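Local coordinates for protein NADPH-ferredoxin reductase FprA (Mycobacterium tuberculosis, PDB 1LQT) that probably transfers electrons between NADPH and ferredoxin through a bound FAD, and may supply them to P450 systems, at residues Met34-Pro45 and Arg75-Val84. Numbering follows the deposited sequence.
With FAD (flavin-adenine dinucleotide), chain H.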
loop_
_atom_site.group_PDB
_atom_site.type_symbol
_atom_site.label_atom_id
_atom_site.label_comp_id
_atom_site.label_asym_id
_atom_site.label_seq_id
_atom_site.Cartn_x
_atom_site.Cartn_y
_atom_site.Cartn_z
ATOM N N MET A 34 -19.010 23.448 0.585
ATOM C CA MET A 34 -17.674 22.884 0.634
ATOM C C MET A 34 -16.942 23.070 -0.684
ATOM O O MET A 34 -17.516 22.977 -1.763
ATOM C CB MET A 34 -17.697 21.386 0.945
ATOM C CG MET A 34 -17.912 21.041 2.405
ATOM S SD MET A 34 -16.526 21.384 3.504
ATOM C CE MET A 34 -17.323 20.868 5.029
ATOM N N ALA A 35 -15.644 23.293 -0.577
ATOM C CA ALA A 35 -14.701 23.305 -1.697
ATOM C C ALA A 35 -13.560 22.412 -1.222
ATOM O O ALA A 35 -13.044 22.609 -0.127
ATOM C CB ALA A 35 -14.205 24.697 -1.977
ATOM N N VAL A 36 -13.151 21.469 -2.056
ATOM C CA VAL A 36 -12.098 20.517 -1.730
ATOM C C VAL A 36 -10.971 20.579 -2.749
ATOM O O VAL A 36 -11.212 20.410 -3.935
ATOM C CB VAL A 36 -12.692 19.092 -1.722
ATOM C CG1 VAL A 36 -11.591 18.032 -1.512
ATOM C CG2 VAL A 36 -13.789 18.962 -0.708
ATOM N N ASP A 37 -9.756 20.841 -2.287
ATOM C CA ASP A 37 -8.542 20.796 -3.087
ATOM C C ASP A 37 -7.731 19.611 -2.602
ATOM O O ASP A 37 -7.409 19.501 -1.427
ATOM C CB ASP A 37 -7.717 22.065 -2.905
ATOM C CG ASP A 37 -8.289 23.276 -3.601
ATOM O OD1 ASP A 37 -9.165 23.107 -4.465
ATOM O OD2 ASP A 37 -7.847 24.400 -3.288
ATOM N N MET A 38 -7.394 18.731 -3.523
ATOM C CA MET A 38 -6.627 17.533 -3.245
ATOM C C MET A 38 -5.246 17.678 -3.825
ATOM O O MET A 38 -5.100 17.912 -5.019
ATOM C CB MET A 38 -7.362 16.345 -3.849
ATOM C CG MET A 38 -6.703 15.041 -3.585
ATOM S SD MET A 38 -7.667 13.625 -4.209
ATOM C CE MET A 38 -8.956 13.478 -3.048
ATOM N N LEU A 39 -4.235 17.578 -2.968
ATOM C CA LEU A 39 -2.838 17.730 -3.325
ATOM C C LEU A 39 -2.163 16.390 -3.255
ATOM O O LEU A 39 -2.176 15.753 -2.218
ATOM C CB LEU A 39 -2.146 18.661 -2.308
ATOM C CG LEU A 39 -2.830 20.014 -2.080
ATOM C CD1 LEU A 39 -1.896 20.873 -1.191
ATOM C CD2 LEU A 39 -3.271 20.709 -3.256
ATOM N N GLU A 40 -1.537 15.976 -4.334
ATOM C CA GLU A 40 -0.967 14.644 -4.455
ATOM C C GLU A 40 0.474 14.732 -4.906
ATOM O O GLU A 40 0.808 15.413 -5.865
ATOM C CB GLU A 40 -1.780 13.837 -5.459
ATOM C CG GLU A 40 -1.109 12.554 -5.968
ATOM C CD GLU A 40 -0.760 11.560 -4.875
ATOM O OE1 GLU A 40 -1.626 11.309 -4.013
ATOM O OE2 GLU A 40 0.383 11.043 -4.907
ATOM N N MET A 41 1.311 13.985 -4.205
ATOM C CA MET A 41 2.738 13.894 -4.458
ATOM C C MET A 41 3.126 13.470 -5.891
ATOM O O MET A 41 4.079 13.972 -6.458
ATOM C CB MET A 41 3.286 12.856 -3.454
ATOM C CG MET A 41 4.722 12.411 -3.741
ATOM S SD MET A 41 5.538 11.725 -2.309
ATOM C CE MET A 41 4.711 9.987 -2.130
ATOM N N LEU A 42 2.421 12.453 -6.371
ATOM C CA LEU A 42 2.673 11.913 -7.697
ATOM C C LEU A 42 1.861 12.666 -8.731
ATOM O O LEU A 42 0.891 13.343 -8.410
ATOM C CB LEU A 42 2.266 10.431 -7.735
ATOM C CG LEU A 42 2.980 9.555 -6.721
ATOM C CD1 LEU A 42 2.517 8.120 -6.889
ATOM C CD2 LEU A 42 4.482 9.623 -6.825
ATOM N N PRO A 43 2.205 12.540 -10.008
ATOM C CA PRO A 43 1.365 13.121 -11.051
ATOM C C PRO A 43 -0.000 12.449 -11.184
ATOM O O PRO A 43 -0.910 13.012 -11.789
ATOM C CB PRO A 43 2.197 12.903 -12.330
ATOM C CG PRO A 43 3.588 12.851 -11.826
ATOM C CD PRO A 43 3.497 12.087 -10.550
ATOM N N THR A 44 -0.106 11.236 -10.657
ATOM C CA THR A 44 -1.264 10.384 -10.826
ATOM C C THR A 44 -1.983 10.190 -9.499
ATOM O O THR A 44 -1.317 10.009 -8.489
ATOM C CB THR A 44 -0.832 9.011 -11.362
ATOM O OG1 THR A 44 0.071 8.401 -10.415
ATOM C CG2 THR A 44 -0.070 9.103 -12.672
ATOM N N PRO A 45 -3.312 10.162 -9.520
ATOM C CA PRO A 45 -4.102 9.919 -8.314
ATOM C C PRO A 45 -4.227 8.433 -8.028
ATOM O O PRO A 45 -3.741 7.571 -8.768
ATOM C CB PRO A 45 -5.461 10.514 -8.687
ATOM C CG PRO A 45 -5.571 10.173 -10.172
ATOM C CD PRO A 45 -4.179 10.386 -10.689
ATOM N N ARG A 75 -16.837 21.422 -7.294
ATOM C CA ARG A 75 -16.266 21.926 -6.042
ATOM C C ARG A 75 -14.910 21.290 -5.712
ATOM O O ARG A 75 -14.280 21.664 -4.743
ATOM C CB ARG A 75 -17.238 21.598 -4.917
ATOM C CG ARG A 75 -18.589 22.313 -5.037
ATOM C CD ARG A 75 -19.603 21.833 -4.050
ATOM N NE ARG A 75 -20.024 20.472 -4.330
ATOM C CZ ARG A 75 -20.931 19.812 -3.636
ATOM N NH1 ARG A 75 -21.522 20.349 -2.575
ATOM N NH2 ARG A 75 -21.259 18.585 -3.994
ATOM N N PHE A 76 -14.501 20.313 -6.521
ATOM C CA PHE A 76 -13.288 19.531 -6.311
ATOM C C PHE A 76 -12.220 19.926 -7.306
ATOM O O PHE A 76 -12.510 20.037 -8.506
ATOM C CB PHE A 76 -13.639 18.059 -6.531
ATOM C CG PHE A 76 -12.485 17.114 -6.377
ATOM C CD1 PHE A 76 -11.630 16.864 -7.415
ATOM C CD2 PHE A 76 -12.313 16.416 -5.192
ATOM C CE1 PHE A 76 -10.562 15.970 -7.231
ATOM C CE2 PHE A 76 -11.284 15.534 -5.020
ATOM C CZ PHE A 76 -10.414 15.332 -6.012
ATOM N N ARG A 77 -10.982 20.069 -6.826
ATOM C CA ARG A 77 -9.828 20.290 -7.689
ATOM C C ARG A 77 -8.720 19.316 -7.253
ATOM O O ARG A 77 -8.563 19.041 -6.069
ATOM C CB ARG A 77 -9.304 21.715 -7.592
ATOM C CG ARG A 77 -10.303 22.764 -8.005
ATOM C CD ARG A 77 -9.740 24.170 -8.124
ATOM N NE ARG A 77 -9.193 24.643 -6.852
ATOM C CZ ARG A 77 -8.785 25.887 -6.648
ATOM N NH1 ARG A 77 -8.839 26.753 -7.635
ATOM N NH2 ARG A 77 -8.315 26.254 -5.478
ATOM N N PHE A 78 -7.945 18.864 -8.231
ATOM C CA PHE A 78 -6.770 18.032 -8.029
ATOM C C PHE A 78 -5.510 18.760 -8.464
ATOM O O PHE A 78 -5.480 19.371 -9.518
ATOM C CB PHE A 78 -6.910 16.776 -8.876
ATOM C CG PHE A 78 -5.713 15.836 -8.846
ATOM C CD1 PHE A 78 -5.520 14.975 -7.788
ATOM C CD2 PHE A 78 -4.829 15.762 -9.912
ATOM C CE1 PHE A 78 -4.463 14.096 -7.805
ATOM C CE2 PHE A 78 -3.776 14.882 -9.926
ATOM C CZ PHE A 78 -3.578 14.046 -8.876
ATOM N N PHE A 79 -4.477 18.672 -7.652
ATOM C CA PHE A 79 -3.176 19.221 -7.957
ATOM C C PHE A 79 -2.136 18.139 -7.678
ATOM O O PHE A 79 -1.738 17.918 -6.531
ATOM C CB PHE A 79 -2.886 20.441 -7.104
ATOM C CG PHE A 79 -3.884 21.561 -7.256
ATOM C CD1 PHE A 79 -3.715 22.552 -8.209
ATOM C CD2 PHE A 79 -4.986 21.647 -6.441
ATOM C CE1 PHE A 79 -4.601 23.614 -8.314
ATOM C CE2 PHE A 79 -5.892 22.711 -6.576
ATOM C CZ PHE A 79 -5.687 23.667 -7.512
ATOM N N GLY A 80 -1.721 17.478 -8.742
ATOM C CA GLY A 80 -0.700 16.455 -8.654
ATOM C C GLY A 80 0.695 17.006 -8.809
ATOM O O GLY A 80 0.899 18.149 -9.201
ATOM N N ASN A 81 1.671 16.182 -8.473
ATOM C CA ASN A 81 3.090 16.557 -8.432
ATOM C C ASN A 81 3.345 17.664 -7.419
ATOM O O ASN A 81 4.220 18.485 -7.617
ATOM C CB ASN A 81 3.619 16.927 -9.825
ATOM C CG ASN A 81 5.121 16.950 -9.917
ATOM O OD1 ASN A 81 5.825 16.202 -9.237
ATOM N ND2 ASN A 81 5.632 17.811 -10.787
ATOM N N VAL A 82 2.565 17.683 -6.340
ATOM C CA VAL A 82 2.734 18.646 -5.247
ATOM C C VAL A 82 3.065 17.822 -4.013
ATOM O O VAL A 82 2.236 17.069 -3.503
ATOM C CB VAL A 82 1.469 19.494 -5.045
ATOM C CG1 VAL A 82 1.624 20.395 -3.829
ATOM C CG2 VAL A 82 1.192 20.313 -6.272
ATOM N N VAL A 83 4.291 17.983 -3.522
ATOM C CA VAL A 83 4.776 17.197 -2.410
ATOM C C VAL A 83 4.686 18.043 -1.152
ATOM O O VAL A 83 5.409 19.025 -0.981
ATOM C CB VAL A 83 6.221 16.765 -2.660
ATOM C CG1 VAL A 83 6.735 15.907 -1.515
ATOM C CG2 VAL A 83 6.359 16.034 -3.990
ATOM N N VAL A 84 3.767 17.693 -0.273
ATOM C CA VAL A 84 3.606 18.446 0.951
ATOM C C VAL A 84 4.770 18.079 1.854
ATOM O O VAL A 84 5.079 16.900 2.063
ATOM C CB VAL A 84 2.238 18.210 1.577
ATOM C CG1 VAL A 84 2.121 18.943 2.880
ATOM C CG2 VAL A 84 1.130 18.651 0.619
HETATM P PA FAD H . -2.625 5.285 -0.006
HETATM O O1A FAD H . -1.230 4.856 0.209
HETATM O O2A FAD H . -3.509 4.512 -0.914
HETATM O O5B FAD H . -2.622 6.789 -0.551
HETATM C C5B FAD H . -1.718 7.751 0.008
HETATM C C4B FAD H . -1.532 8.833 -1.048
HETATM O O4B FAD H . -0.884 9.931 -0.411
HETATM C C3B FAD H . -0.646 8.411 -2.226
HETATM O O3B FAD H . -1.220 8.739 -3.470
HETATM C C2B FAD H . 0.637 9.151 -1.957
HETATM O O2B FAD H . 1.447 9.406 -3.082
HETATM C C1B FAD H . 0.121 10.424 -1.276
HETATM N N9A FAD H . 1.108 11.130 -0.470
HETATM C C8A FAD H . 1.935 10.575 0.469
HETATM N N7A FAD H . 2.711 11.483 1.048
HETATM C C5A FAD H . 2.389 12.673 0.424
HETATM C C6A FAD H . 2.881 13.969 0.596
HETATM N N6A FAD H . 3.792 14.302 1.497
HETATM N N1A FAD H . 2.334 14.941 -0.184
HETATM C C2A FAD H . 1.355 14.620 -1.072
HETATM N N3A FAD H . 0.836 13.404 -1.284
HETATM C C4A FAD H . 1.387 12.463 -0.510
HETATM N N1 FAD H . -6.839 -3.478 -0.642
HETATM C C2 FAD H . -7.855 -4.132 -1.272
HETATM O O2 FAD H . -9.016 -3.928 -0.972
HETATM N N3 FAD H . -7.545 -5.063 -2.250
HETATM C C4 FAD H . -6.279 -5.314 -2.692
HETATM O O4 FAD H . -6.069 -6.140 -3.609
HETATM C C4X FAD H . -5.244 -4.600 -2.077
HETATM N N5 FAD H . -3.939 -4.775 -2.480
HETATM C C5X FAD H . -2.933 -4.099 -1.841
HETATM C C6 FAD H . -1.627 -4.292 -2.220
HETATM C C7 FAD H . -0.571 -3.692 -1.558
HETATM C C7M FAD H . 0.842 -3.918 -2.020
HETATM C C8 FAD H . -0.862 -2.834 -0.490
HETATM C C8M FAD H . 0.246 -2.173 0.283
HETATM C C9 FAD H . -2.182 -2.609 -0.106
HETATM C C9A FAD H . -3.230 -3.232 -0.769
HETATM N N10 FAD H . -4.562 -3.037 -0.387
HETATM C C10 FAD H . -5.567 -3.697 -1.050
HETATM C "C1'" FAD H . -4.937 -2.088 0.701
HETATM C "C2'" FAD H . -5.152 -0.676 0.159
HETATM O "O2'" FAD H . -4.082 -0.368 -0.699
HETATM C "C3'" FAD H . -5.204 0.325 1.329
HETATM O "O3'" FAD H . -6.304 0.041 2.189
HETATM C "C4'" FAD H . -5.435 1.783 0.932
HETATM O "O4'" FAD H . -4.807 2.093 -0.308
HETATM C "C5'" FAD H . -4.924 2.723 2.025
HETATM O "O5'" FAD H . -5.383 4.025 1.641
HETATM P P FAD H . -4.712 5.387 2.103
HETATM O O1P FAD H . -5.552 6.430 1.473
HETATM O O2P FAD H . -4.495 5.463 3.580
HETATM O O3P FAD H . -3.251 5.390 1.486
HETATM O O HOH W 1 -21.187 23.035 -1.475
HETATM O O HOH W 2 -11.945 23.321 -4.802
HETATM O O HOH W 3 5.887 13.563 -8.351
#
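The guanidinium of R77 carries the CZ edge of the F79 ring on one face and meets the D37 carboxylate with its own edge; D37 OD1 also lies at the F79 rim, in plane. This cluster lies on one face of the neighbouring parallel strands 34-40 and 76-80 in the Rossmann-type FAD-binding sheet. R77 grips D37 side-on, NE to OD1 at 2.8 Å and NH2 to OD2 at 2.9 Å, while OD2 also hydrogen-bonds to the Y97 hydroxyl; arginine suits the place by holding both oxygens at once. On the opposite face, M38 sets its flexible thioether, SD and CE, at the edge of F76 in a Met-aromatic contact. Glycine, lacking a side chain, lets F78 lie over the G80 amide N; P43 O, buried without a partner, meets the F78 edge in plane, and F78 CE1 touches E40 CB (3.6 Å) and P45 CB (3.8 Å) obliquely. E40 CG also lies against F78 before the bend at chi2 (59°) carries the carboxylate to the ribose, whose paired hydroxyls suit two acceptor oxygens: FAD O3B donates to OE1, O2B to OE2. V84 N hydrogen-bonds to FAD N1A at 3.1 Å, and FAD N6A donates to V84 O at 3.0 Å.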